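Local coordinates for Serine/threonine-protein phosphatase 2A regulatory subunit B'' subunit alpha (Homo sapiens, PDB 4I5J) that serves as a calcium-binding EF-hand regulatory subunit of protein phosphatase 2A and might modulate its substrate selectivity, catalytic activity and localization, at residues 180-185 and 192-197; 184-189 and 266-271; 198-203 and 209-214. One frame throughout, in Å; residues are numbered along the deposited sequence.

Contact 1: residues 180-185 and 192-197; sequences LISEED and IEYWFR
Trp195 reaches from helix 189-199 to the C-terminal turn of helix 173-184 and hands its indole N-H to the carbonyl of Ser182. Over these segments the two helix axes run nearly perpendicular, at 96°, and come no closer than 9.6 Å, so side chains bridge the gap. The bond from Trp195 NE1 to Ser182 O is 2.9 Å long and almost straight, with 168° at the hydrogen. The oxygen lies in the indole plane, but the donor sits well above the carbonyl plane, because the ring comes to the flank of the C=O. The indole edge continues along the backbone, CZ2 of Trp195 resting 3.7 Å from Glu183 CA.

Ser182 also supplies the second tight spot, over one face of Tyr194. Its CB stands 4.1 Å from the ring centroid, a CH-pi contact, while OG lies above the rim, 3.7 Å from CG of Tyr194. With chi1 at -176°, Tyr194 swings its ring away from its own backbone N and turns a face to the serine; its CD2 in turn lies over the centre of the Trp195 indole. Ser182 OG is bonded to Tyr70 OH and the Trp178 carbonyl, and touches the Tyr194 ring by van der Waals contact alone.

The outer margins are looser. Glu184 is exposed and pairs with Lys121, and on the far flank of helix 189-199 Arg197 makes a salt bridge from NE to Glu193 OE2 at 3.1 Å and a cation-pi contact with Trp76.

The Ser182 carbonyl also accepts from Ser191 OG. A buried peptide oxygen is thus satisfied twice, and the straight N-H bond, with Tyr194 over the indole face, probably helps to fix the ring's rotation where the entering helix of the calcium-binding EF-hand packs on its predecessor.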
loop_
_atom_site.group_PDB
_atom_site.type_symbol
_atom_site.label_atom_id
_atom_site.label_comp_id
_atom_site.label_asym_id
_atom_site.label_seq_id
_atom_site.Cartn_x
_atom_site.Cartn_y
_atom_site.Cartn_z
ATOM N N LEU A 180 5.040 0.111 2.592
ATOM C CA LEU A 180 6.144 -0.448 1.805
ATOM C C LEU A 180 5.697 -0.852 0.397
ATOM O O LEU A 180 6.350 -0.479 -0.584
ATOM C CB LEU A 180 6.805 -1.630 2.525
ATOM C CG LEU A 180 8.076 -2.220 1.901
ATOM C CD1 LEU A 180 8.820 -3.107 2.901
ATOM C CD2 LEU A 180 7.773 -3.086 0.705
ATOM N N ILE A 181 4.609 -1.623 0.301
ATOM C CA ILE A 181 4.122 -2.084 -0.999
ATOM C C ILE A 181 3.785 -0.904 -1.910
ATOM O O ILE A 181 4.072 -0.917 -3.114
ATOM C CB ILE A 181 2.914 -3.024 -0.843
ATOM C CG1 ILE A 181 3.338 -4.273 -0.061
ATOM C CG2 ILE A 181 2.355 -3.420 -2.213
ATOM C CD1 ILE A 181 2.195 -5.215 0.267
ATOM N N SER A 182 3.210 0.143 -1.320
ATOM C CA SER A 182 2.757 1.289 -2.094
ATOM C C SER A 182 3.920 2.163 -2.527
ATOM O O SER A 182 3.866 2.809 -3.577
ATOM C CB SER A 182 1.755 2.096 -1.270
ATOM O OG SER A 182 0.605 1.293 -1.029
ATOM N N GLU A 183 4.971 2.195 -1.708
ATOM C CA GLU A 183 6.120 3.029 -2.019
ATOM C C GLU A 183 6.932 2.398 -3.154
ATOM O O GLU A 183 7.435 3.088 -4.044
ATOM C CB GLU A 183 6.968 3.254 -0.766
ATOM C CG GLU A 183 7.937 4.428 -0.864
ATOM C CD GLU A 183 9.301 3.993 -1.340
ATOM O OE1 GLU A 183 10.175 4.869 -1.519
ATOM O OE2 GLU A 183 9.500 2.770 -1.526
ATOM N N GLU A 184 7.002 1.077 -3.153
ATOM C CA GLU A 184 7.776 0.367 -4.162
ATOM C C GLU A 184 7.040 0.171 -5.479
ATOM O O GLU A 184 7.669 0.113 -6.532
ATOM C CB GLU A 184 8.238 -0.978 -3.606
ATOM C CG GLU A 184 9.023 -0.810 -2.314
ATOM C CD GLU A 184 9.812 -2.047 -1.920
ATOM O OE1 GLU A 184 9.366 -3.177 -2.245
ATOM O OE2 GLU A 184 10.882 -1.884 -1.285
ATOM N N ASP A 185 5.714 0.067 -5.416
ATOM C CA ASP A 185 4.912 -0.181 -6.611
ATOM C C ASP A 185 3.799 0.852 -6.783
ATOM O O ASP A 185 2.711 0.673 -6.254
ATOM C CB ASP A 185 4.287 -1.576 -6.519
ATOM C CG ASP A 185 3.413 -1.903 -7.718
ATOM O OD1 ASP A 185 3.478 -1.158 -8.730
ATOM O OD2 ASP A 185 2.673 -2.918 -7.650
ATOM N N ILE A 192 -2.026 3.601 -5.907
ATOM C CA ILE A 192 -2.457 4.864 -6.508
ATOM C C ILE A 192 -3.499 5.528 -5.620
ATOM O O ILE A 192 -3.495 6.745 -5.465
ATOM C CB ILE A 192 -2.998 4.674 -7.937
ATOM C CG1 ILE A 192 -1.910 4.095 -8.837
ATOM C CG2 ILE A 192 -3.526 6.021 -8.543
ATOM C CD1 ILE A 192 -2.437 3.701 -10.228
ATOM N N GLU A 193 -4.373 4.734 -5.005
ATOM C CA GLU A 193 -5.359 5.312 -4.099
ATOM C C GLU A 193 -4.686 5.774 -2.815
ATOM O O GLU A 193 -5.005 6.843 -2.273
ATOM C CB GLU A 193 -6.462 4.310 -3.767
ATOM C CG GLU A 193 -7.386 4.854 -2.708
ATOM C CD GLU A 193 -8.724 4.168 -2.706
ATOM O OE1 GLU A 193 -8.903 3.247 -3.536
ATOM O OE2 GLU A 193 -9.579 4.547 -1.871
ATOM N N TYR A 194 -3.727 4.973 -2.356
ATOM C CA TYR A 194 -2.979 5.250 -1.134
ATOM C C TYR A 194 -2.306 6.627 -1.237
ATOM O O TYR A 194 -2.442 7.457 -0.334
ATOM C CB TYR A 194 -1.946 4.136 -0.915
ATOM C CG TYR A 194 -1.122 4.198 0.354
ATOM C CD1 TYR A 194 -1.436 3.399 1.442
ATOM C CD2 TYR A 194 -0.006 5.021 0.445
ATOM C CE1 TYR A 194 -0.672 3.421 2.596
ATOM C CE2 TYR A 194 0.775 5.051 1.601
ATOM C CZ TYR A 194 0.424 4.250 2.674
ATOM O OH TYR A 194 1.169 4.265 3.837
ATOM N N TRP A 195 -1.592 6.880 -2.333
ATOM C CA TRP A 195 -0.926 8.177 -2.495
ATOM C C TRP A 195 -1.920 9.288 -2.778
ATOM O O TRP A 195 -1.694 10.438 -2.401
ATOM C CB TRP A 195 0.166 8.130 -3.558
ATOM C CG TRP A 195 1.195 7.148 -3.177
ATOM C CD1 TRP A 195 1.481 5.973 -3.807
ATOM C CD2 TRP A 195 2.035 7.201 -2.017
ATOM N NE1 TRP A 195 2.460 5.299 -3.117
ATOM C CE2 TRP A 195 2.819 6.032 -2.018
ATOM C CE3 TRP A 195 2.202 8.127 -0.984
ATOM C CZ2 TRP A 195 3.777 5.770 -1.030
ATOM C CZ3 TRP A 195 3.143 7.869 0.003
ATOM C CH2 TRP A 195 3.921 6.699 -0.029
ATOM N N PHE A 196 -3.036 8.943 -3.413
ATOM C CA PHE A 196 -4.078 9.938 -3.648
ATOM C C PHE A 196 -4.650 10.417 -2.318
ATOM O O PHE A 196 -4.820 11.609 -2.120
ATOM C CB PHE A 196 -5.194 9.389 -4.524
ATOM C CG PHE A 196 -6.233 10.414 -4.869
ATOM C CD1 PHE A 196 -6.141 11.136 -6.054
ATOM C CD2 PHE A 196 -7.291 10.674 -4.005
ATOM C CE1 PHE A 196 -7.085 12.095 -6.380
ATOM C CE2 PHE A 196 -8.237 11.648 -4.315
ATOM C CZ PHE A 196 -8.141 12.355 -5.501
ATOM N N ARG A 197 -4.950 9.493 -1.403
ATOM C CA ARG A 197 -5.485 9.884 -0.100
ATOM C C ARG A 197 -4.479 10.737 0.676
ATOM O O ARG A 197 -4.859 11.598 1.483
ATOM C CB ARG A 197 -5.783 8.632 0.725
ATOM C CG ARG A 197 -7.094 7.982 0.413
ATOM C CD ARG A 197 -7.098 6.521 0.848
ATOM N NE ARG A 197 -8.435 5.977 0.672
ATOM C CZ ARG A 197 -9.239 5.660 1.677
ATOM N NH1 ARG A 197 -8.824 5.802 2.936
ATOM N NH2 ARG A 197 -10.445 5.174 1.416
#

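Contact 2: residues 184-189 and 266-271; sequences EDKRNP and FYDTFF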
loop_
_atom_site.group_PDB
_atom_site.type_symbol
_atom_site.label_atom_id
_atom_site.label_comp_id
_atom_site.label_asym_id
_atom_site.label_seq_id
_atom_site.Cartn_x
_atom_site.Cartn_y
_atom_site.Cartn_z
ATOM N N GLU A 184 7.002 1.077 -3.153
ATOM C CA GLU A 184 7.776 0.367 -4.162
ATOM C C GLU A 184 7.040 0.171 -5.479
ATOM O O GLU A 184 7.669 0.113 -6.532
ATOM C CB GLU A 184 8.238 -0.978 -3.606
ATOM C CG GLU A 184 9.023 -0.810 -2.314
ATOM C CD GLU A 184 9.812 -2.047 -1.920
ATOM O OE1 GLU A 184 9.366 -3.177 -2.245
ATOM O OE2 GLU A 184 10.882 -1.884 -1.285
ATOM N N ASP A 185 5.714 0.067 -5.416
ATOM C CA ASP A 185 4.912 -0.181 -6.611
ATOM C C ASP A 185 3.799 0.852 -6.783
ATOM O O ASP A 185 2.711 0.673 -6.254
ATOM C CB ASP A 185 4.287 -1.576 -6.519
ATOM C CG ASP A 185 3.413 -1.903 -7.718
ATOM O OD1 ASP A 185 3.478 -1.158 -8.730
ATOM O OD2 ASP A 185 2.673 -2.918 -7.650
ATOM N N LYS A 186 4.039 1.920 -7.535
ATOM C CA LYS A 186 2.973 2.899 -7.734
ATOM C C LYS A 186 2.144 2.603 -8.985
ATOM O O LYS A 186 1.542 3.513 -9.555
ATOM C CB LYS A 186 3.514 4.340 -7.771
ATOM C CG LYS A 186 4.073 4.860 -6.457
ATOM C CD LYS A 186 4.553 6.290 -6.566
ATOM C CE LYS A 186 5.334 6.727 -5.325
ATOM N NZ LYS A 186 6.622 5.958 -5.086
ATOM N N ARG A 187 2.080 1.339 -9.403
ATOM C CA ARG A 187 1.330 1.017 -10.624
ATOM C C ARG A 187 0.091 0.203 -10.357
ATOM O O ARG A 187 -0.736 0.017 -11.237
ATOM C CB ARG A 187 2.215 0.317 -11.650
ATOM C CG ARG A 187 3.440 1.131 -11.961
ATOM C CD ARG A 187 4.046 0.780 -13.286
ATOM N NE ARG A 187 5.375 1.369 -13.379
ATOM C CZ ARG A 187 5.952 1.734 -14.517
ATOM N NH1 ARG A 187 5.311 1.571 -15.663
ATOM N NH2 ARG A 187 7.168 2.265 -14.504
ATOM N N ASN A 188 -0.050 -0.280 -9.132
ATOM C CA ASN A 188 -1.241 -1.024 -8.799
ATOM C C ASN A 188 -2.308 -0.074 -8.264
ATOM O O ASN A 188 -1.991 1.008 -7.772
ATOM C CB ASN A 188 -0.908 -2.186 -7.844
ATOM C CG ASN A 188 -0.873 -1.773 -6.410
ATOM O OD1 ASN A 188 -1.920 -1.559 -5.799
ATOM N ND2 ASN A 188 0.337 -1.679 -5.840
ATOM N N PRO A 189 -3.581 -0.456 -8.366
ATOM C CA PRO A 189 -4.620 0.516 -8.002
ATOM C C PRO A 189 -4.711 0.842 -6.499
ATOM O O PRO A 189 -5.204 1.917 -6.152
ATOM C CB PRO A 189 -5.904 -0.160 -8.483
ATOM C CG PRO A 189 -5.580 -1.625 -8.467
ATOM C CD PRO A 189 -4.149 -1.714 -8.887
ATOM N N PHE A 266 3.504 11.383 -11.822
ATOM C CA PHE A 266 2.817 12.454 -11.097
ATOM C C PHE A 266 3.238 12.446 -9.623
ATOM O O PHE A 266 3.786 13.421 -9.102
ATOM C CB PHE A 266 1.306 12.222 -11.224
ATOM C CG PHE A 266 0.444 13.290 -10.584
ATOM C CD1 PHE A 266 0.160 14.468 -11.250
ATOM C CD2 PHE A 266 -0.123 13.085 -9.342
ATOM C CE1 PHE A 266 -0.650 15.431 -10.678
ATOM C CE2 PHE A 266 -0.936 14.050 -8.766
ATOM C CZ PHE A 266 -1.197 15.215 -9.429
ATOM N N TYR A 267 3.049 11.309 -8.968
ATOM C CA TYR A 267 3.408 11.171 -7.554
ATOM C C TYR A 267 4.886 11.475 -7.217
ATOM O O TYR A 267 5.182 12.213 -6.269
ATOM C CB TYR A 267 2.997 9.778 -7.043
ATOM C CG TYR A 267 1.488 9.577 -6.972
ATOM C CD1 TYR A 267 0.916 8.349 -7.264
ATOM C CD2 TYR A 267 0.641 10.616 -6.592
ATOM C CE1 TYR A 267 -0.441 8.157 -7.190
ATOM C CE2 TYR A 267 -0.732 10.434 -6.516
ATOM C CZ TYR A 267 -1.268 9.206 -6.823
ATOM O OH TYR A 267 -2.631 9.002 -6.743
ATOM N N ASP A 268 5.813 10.906 -7.973
ATOM C CA ASP A 268 7.238 11.186 -7.765
ATOM C C ASP A 268 7.533 12.673 -7.873
ATOM O O ASP A 268 8.282 13.240 -7.077
ATOM C CB ASP A 268 8.094 10.420 -8.783
ATOM C CG ASP A 268 8.062 8.920 -8.561
ATOM O OD1 ASP A 268 7.800 8.479 -7.412
ATOM O OD2 ASP A 268 8.302 8.182 -9.540
ATOM N N THR A 269 6.927 13.295 -8.872
ATOM C CA THR A 269 7.125 14.698 -9.148
ATOM C C THR A 269 6.766 15.534 -7.923
ATOM O O THR A 269 7.415 16.530 -7.651
ATOM C CB THR A 269 6.269 15.105 -10.358
ATOM O OG1 THR A 269 6.696 14.360 -11.506
ATOM C CG2 THR A 269 6.376 16.582 -10.647
ATOM N N PHE A 270 5.755 15.115 -7.162
ATOM C CA PHE A 270 5.322 15.877 -5.978
ATOM C C PHE A 270 5.910 15.492 -4.632
ATOM O O PHE A 270 5.841 16.287 -3.680
ATOM C CB PHE A 270 3.795 15.924 -5.877
ATOM C CG PHE A 270 3.164 16.775 -6.937
ATOM C CD1 PHE A 270 2.484 16.201 -8.002
ATOM C CD2 PHE A 270 3.305 18.157 -6.896
ATOM C CE1 PHE A 270 1.930 16.994 -8.989
ATOM C CE2 PHE A 270 2.770 18.953 -7.883
ATOM C CZ PHE A 270 2.074 18.376 -8.931
ATOM N N PHE A 271 6.470 14.290 -4.513
ATOM C CA PHE A 271 6.983 13.901 -3.203
ATOM C C PHE A 271 8.114 12.870 -3.151
ATOM O O PHE A 271 8.466 12.410 -2.068
ATOM C CB PHE A 271 5.842 13.525 -2.248
ATOM C CG PHE A 271 5.019 12.346 -2.697
ATOM C CD1 PHE A 271 5.508 11.054 -2.569
ATOM C CD2 PHE A 271 3.741 12.524 -3.196
ATOM C CE1 PHE A 271 4.752 9.970 -2.958
ATOM C CE2 PHE A 271 2.980 11.445 -3.589
ATOM C CZ PHE A 271 3.491 10.161 -3.469
#
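Lys186 lies in the EF-hand region of the subunit, the part this chain holds, on the connection into its calcium-binding EF-hand, and stretches its aliphatic chain across helix 263-271, touching Tyr267, Asp268 and Phe271. It has the greatest buried area of the contact, followed by Tyr267 and Asp268. CG stands opposite the lysine's own carbonyl carbon (chi1 -68°), and the next two torsions are extended, which carries the methylenes straight to the helix. CD of Lys186 meets CB of Tyr267 at 3.8 Å, the two side chains passing at a slant. One methylene further, CE comes within 4.1 Å of Phe271 CE1, the lysine and the phenylalanine pointing in opposite senses as they pass.

A bend at chi4 (64°) turns the ammonium out of the line of the chain. It faces OD1 of Asp268, the residue after Tyr267; this salt bridge is long, with no hydrogen bond between the two. The ammonium is also linked, weakly, to the Glu183 carbonyl at the end of the preceding helix, so its charge is probably balanced by one long and one weak contact.

The backbone bearing Lys186 is shaped by an Asx turn: Asp185 OD1 accepts from Arg187 N at 2.9 Å, approached from above the carboxylate plane. Asn188 then occupies the N-cap of helix 189-199, its OD1 receiving Ser191 N. Beyond the lysine, Tyr267 and Phe271 both meet the Trp195 ring, extending the apolar layer. At the polar tip, Lys186 NZ and Asp268 OD1 stand 3.6 Å apart.

Contact 3: residues 198-203 and 209-214; sequences CMDVDG and MYELEY. With CA (calcium ion), chain B.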
loop_
_atom_site.group_PDB
_atom_site.type_symbol
_atom_site.label_atom_id
_atom_site.label_comp_id
_atom_site.label_asym_id
_atom_site.label_seq_id
_atom_site.Cartn_x
_atom_site.Cartn_y
_atom_site.Cartn_z
ATOM N N CYS A 198 -3.185 10.469 0.477
ATOM C CA CYS A 198 -2.179 11.289 1.161
ATOM C C CYS A 198 -2.124 12.695 0.564
ATOM O O CYS A 198 -1.989 13.672 1.295
ATOM C CB CYS A 198 -0.794 10.656 1.088
ATOM S SG CYS A 198 -0.651 9.164 2.048
ATOM N N MET A 199 -2.232 12.792 -0.759
ATOM C CA MET A 199 -2.205 14.099 -1.427
ATOM C C MET A 199 -3.498 14.880 -1.274
ATOM O O MET A 199 -3.490 16.115 -1.321
ATOM C CB MET A 199 -1.859 13.961 -2.909
ATOM C CG MET A 199 -0.414 13.514 -3.136
ATOM S SD MET A 199 0.116 13.741 -4.850
ATOM C CE MET A 199 0.111 15.550 -4.907
ATOM N N ASP A 200 -4.608 14.177 -1.080
ATOM C CA ASP A 200 -5.885 14.858 -0.902
ATOM C C ASP A 200 -5.974 15.434 0.506
ATOM O O ASP A 200 -6.729 14.936 1.340
ATOM C CB ASP A 200 -7.051 13.902 -1.170
ATOM C CG ASP A 200 -8.394 14.606 -1.182
ATOM O OD1 ASP A 200 -8.418 15.846 -1.153
ATOM O OD2 ASP A 200 -9.433 13.920 -1.219
ATOM N N VAL A 201 -5.197 16.482 0.763
ATOM C CA VAL A 201 -5.091 17.041 2.105
ATOM C C VAL A 201 -6.439 17.283 2.789
ATOM O O VAL A 201 -6.642 16.848 3.922
ATOM C CB VAL A 201 -4.303 18.345 2.100
ATOM C CG1 VAL A 201 -4.273 18.959 3.513
ATOM C CG2 VAL A 201 -2.898 18.116 1.567
ATOM N N ASP A 202 -7.362 17.958 2.105
ATOM C CA ASP A 202 -8.646 18.306 2.723
ATOM C C ASP A 202 -9.665 17.173 2.624
ATOM O O ASP A 202 -10.774 17.279 3.129
ATOM C CB ASP A 202 -9.220 19.610 2.135
ATOM C CG ASP A 202 -9.508 19.516 0.633
ATOM O OD1 ASP A 202 -9.569 18.397 0.089
ATOM O OD2 ASP A 202 -9.662 20.574 -0.022
ATOM N N GLY A 203 -9.299 16.113 1.917
ATOM C CA GLY A 203 -10.143 14.932 1.817
ATOM C C GLY A 203 -11.444 15.066 1.038
ATOM O O GLY A 203 -12.367 14.271 1.241
ATOM N N MET A 209 -5.250 22.641 -7.016
ATOM C CA MET A 209 -3.935 23.130 -7.404
ATOM C C MET A 209 -3.151 23.614 -6.201
ATOM O O MET A 209 -1.916 23.634 -6.224
ATOM C CB MET A 209 -4.038 24.244 -8.444
ATOM C CG MET A 209 -4.582 23.771 -9.768
ATOM S SD MET A 209 -4.812 25.194 -10.872
ATOM C CE MET A 209 -5.580 24.422 -12.309
ATOM N N TYR A 210 -3.856 24.003 -5.145
ATOM C CA TYR A 210 -3.163 24.450 -3.948
ATOM C C TYR A 210 -2.688 23.270 -3.102
ATOM O O TYR A 210 -1.756 23.412 -2.321
ATOM C CB TYR A 210 -4.000 25.439 -3.132
ATOM C CG TYR A 210 -5.412 25.002 -2.846
ATOM C CD1 TYR A 210 -5.716 24.325 -1.672
ATOM C CD2 TYR A 210 -6.449 25.295 -3.731
ATOM C CE1 TYR A 210 -6.988 23.930 -1.395
ATOM C CE2 TYR A 210 -7.750 24.897 -3.458
ATOM C CZ TYR A 210 -8.010 24.220 -2.288
ATOM O OH TYR A 210 -9.288 23.810 -1.989
ATOM N N GLU A 211 -3.323 22.111 -3.253
ATOM C CA GLU A 211 -2.801 20.900 -2.609
ATOM C C GLU A 211 -1.542 20.475 -3.353
ATOM O O GLU A 211 -0.530 20.148 -2.738
ATOM C CB GLU A 211 -3.852 19.789 -2.565
ATOM C CG GLU A 211 -4.923 20.064 -1.522
ATOM C CD GLU A 211 -6.165 19.194 -1.659
ATOM O OE1 GLU A 211 -6.452 18.712 -2.775
ATOM O OE2 GLU A 211 -6.880 19.022 -0.640
ATOM N N LEU A 212 -1.593 20.512 -4.682
ATOM C CA LEU A 212 -0.391 20.284 -5.469
ATOM C C LEU A 212 0.775 21.226 -5.081
ATOM O O LEU A 212 1.925 20.777 -4.936
ATOM C CB LEU A 212 -0.691 20.382 -6.968
ATOM C CG LEU A 212 -1.658 19.333 -7.532
ATOM C CD1 LEU A 212 -1.707 19.375 -9.053
ATOM C CD2 LEU A 212 -1.286 17.965 -7.082
ATOM N N GLU A 213 0.489 22.515 -4.906
ATOM C CA GLU A 213 1.567 23.468 -4.633
ATOM C C GLU A 213 2.212 23.202 -3.288
ATOM O O GLU A 213 3.427 23.316 -3.127
ATOM C CB GLU A 213 1.084 24.924 -4.668
ATOM C CG GLU A 213 2.266 25.912 -4.622
ATOM C CD GLU A 213 1.836 27.335 -4.354
ATOM O OE1 GLU A 213 0.634 27.558 -4.076
ATOM O OE2 GLU A 213 2.703 28.226 -4.416
ATOM N N TYR A 214 1.378 22.836 -2.327
ATOM C CA TYR A 214 1.824 22.572 -0.983
ATOM C C TYR A 214 2.934 21.511 -0.986
ATOM O O TYR A 214 3.982 21.701 -0.365
ATOM C CB TYR A 214 0.638 22.096 -0.166
ATOM C CG TYR A 214 1.005 21.511 1.181
ATOM C CD1 TYR A 214 1.332 22.338 2.250
ATOM C CD2 TYR A 214 0.987 20.140 1.391
ATOM C CE1 TYR A 214 1.642 21.819 3.473
ATOM C CE2 TYR A 214 1.300 19.605 2.621
ATOM C CZ TYR A 214 1.636 20.448 3.657
ATOM O OH TYR A 214 1.945 19.929 4.891
HETATM CA CA CA B . -8.610 17.959 -1.985
HETATM O O HOH W 1 -9.857 23.274 0.746
HETATM O O HOH W 2 -9.298 20.211 -2.536
#
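Glu211 points from the start of helix 209-226 at the bend formed by Asp200, Val201 and Asp202, and its carboxylate closes the calcium site of a canonical EF-hand loop. The chain is extended beyond CG, bringing both oxygens to the metal: OE1 and OE2 each lie 2.4 Å from the calcium ion. Asp202 meets this glutamate at about a right angle, their carboxylate planes 63° apart, and binds the calcium ion through OD1 at 2.3 Å. Asp200 crosses Glu211 more obliquely, with planes 77° apart, and likewise uses OD1. With their planes turned in this way the three carboxylates converge on the ion; OD1 of Asp204, the Val206 carbonyl and a water bring the ligand atoms to seven.

Besides binding calcium, Glu211 OE2 accepts the Asp202 backbone N-H, N to OE2 at 3.0 Å, nearly in line with its C-O bond. The type I turn from Asp200 to Gly203 presents that N-H, while Asp200 OD2 is held by Gly205 N and Glu211 OE1 by Ser208 N. The other oxygen of Asp202, OD2, accepts from the metal-bound water and from a second water that links it to Tyr210 OH.

Away from the ion, Val201 slides past the Glu211 chain in the opposite direction, and on the buried side Met199 CE meets Leu212 CD2 at 3.5 Å, joining the two helices.

Asp202 OD1 and Glu211 OE2 approach to 2.9 Å as fellow ligands. Their mutual repulsion is presumably offset by the calcium charge and the backbone N-H donors, so the ion probably helps hold the exiting helix against the loop.

How the contacts relate
Contacts 1 and 2 are buried and lie side by side, their centres about 6 Å apart, whereas contact 3 is partly exposed and about 15 Å or more from either. Helix 189-199 serves both ends: contact 1 packs it on the preceding helix, and contact 3 begins where it runs into the calcium loop. Helix 263-271 ties the set together, Tyr267 OH probably making a weak hydrogen bond to Ile192 O of contact 1 while Phe266 and Phe270 pack on Met199 and Leu212 of contact 3. The chemistry shifts accordingly, from aromatic packing with one straight N-H bond, through lysine methylenes and a long salt bridge, to carboxylates gathered on a metal.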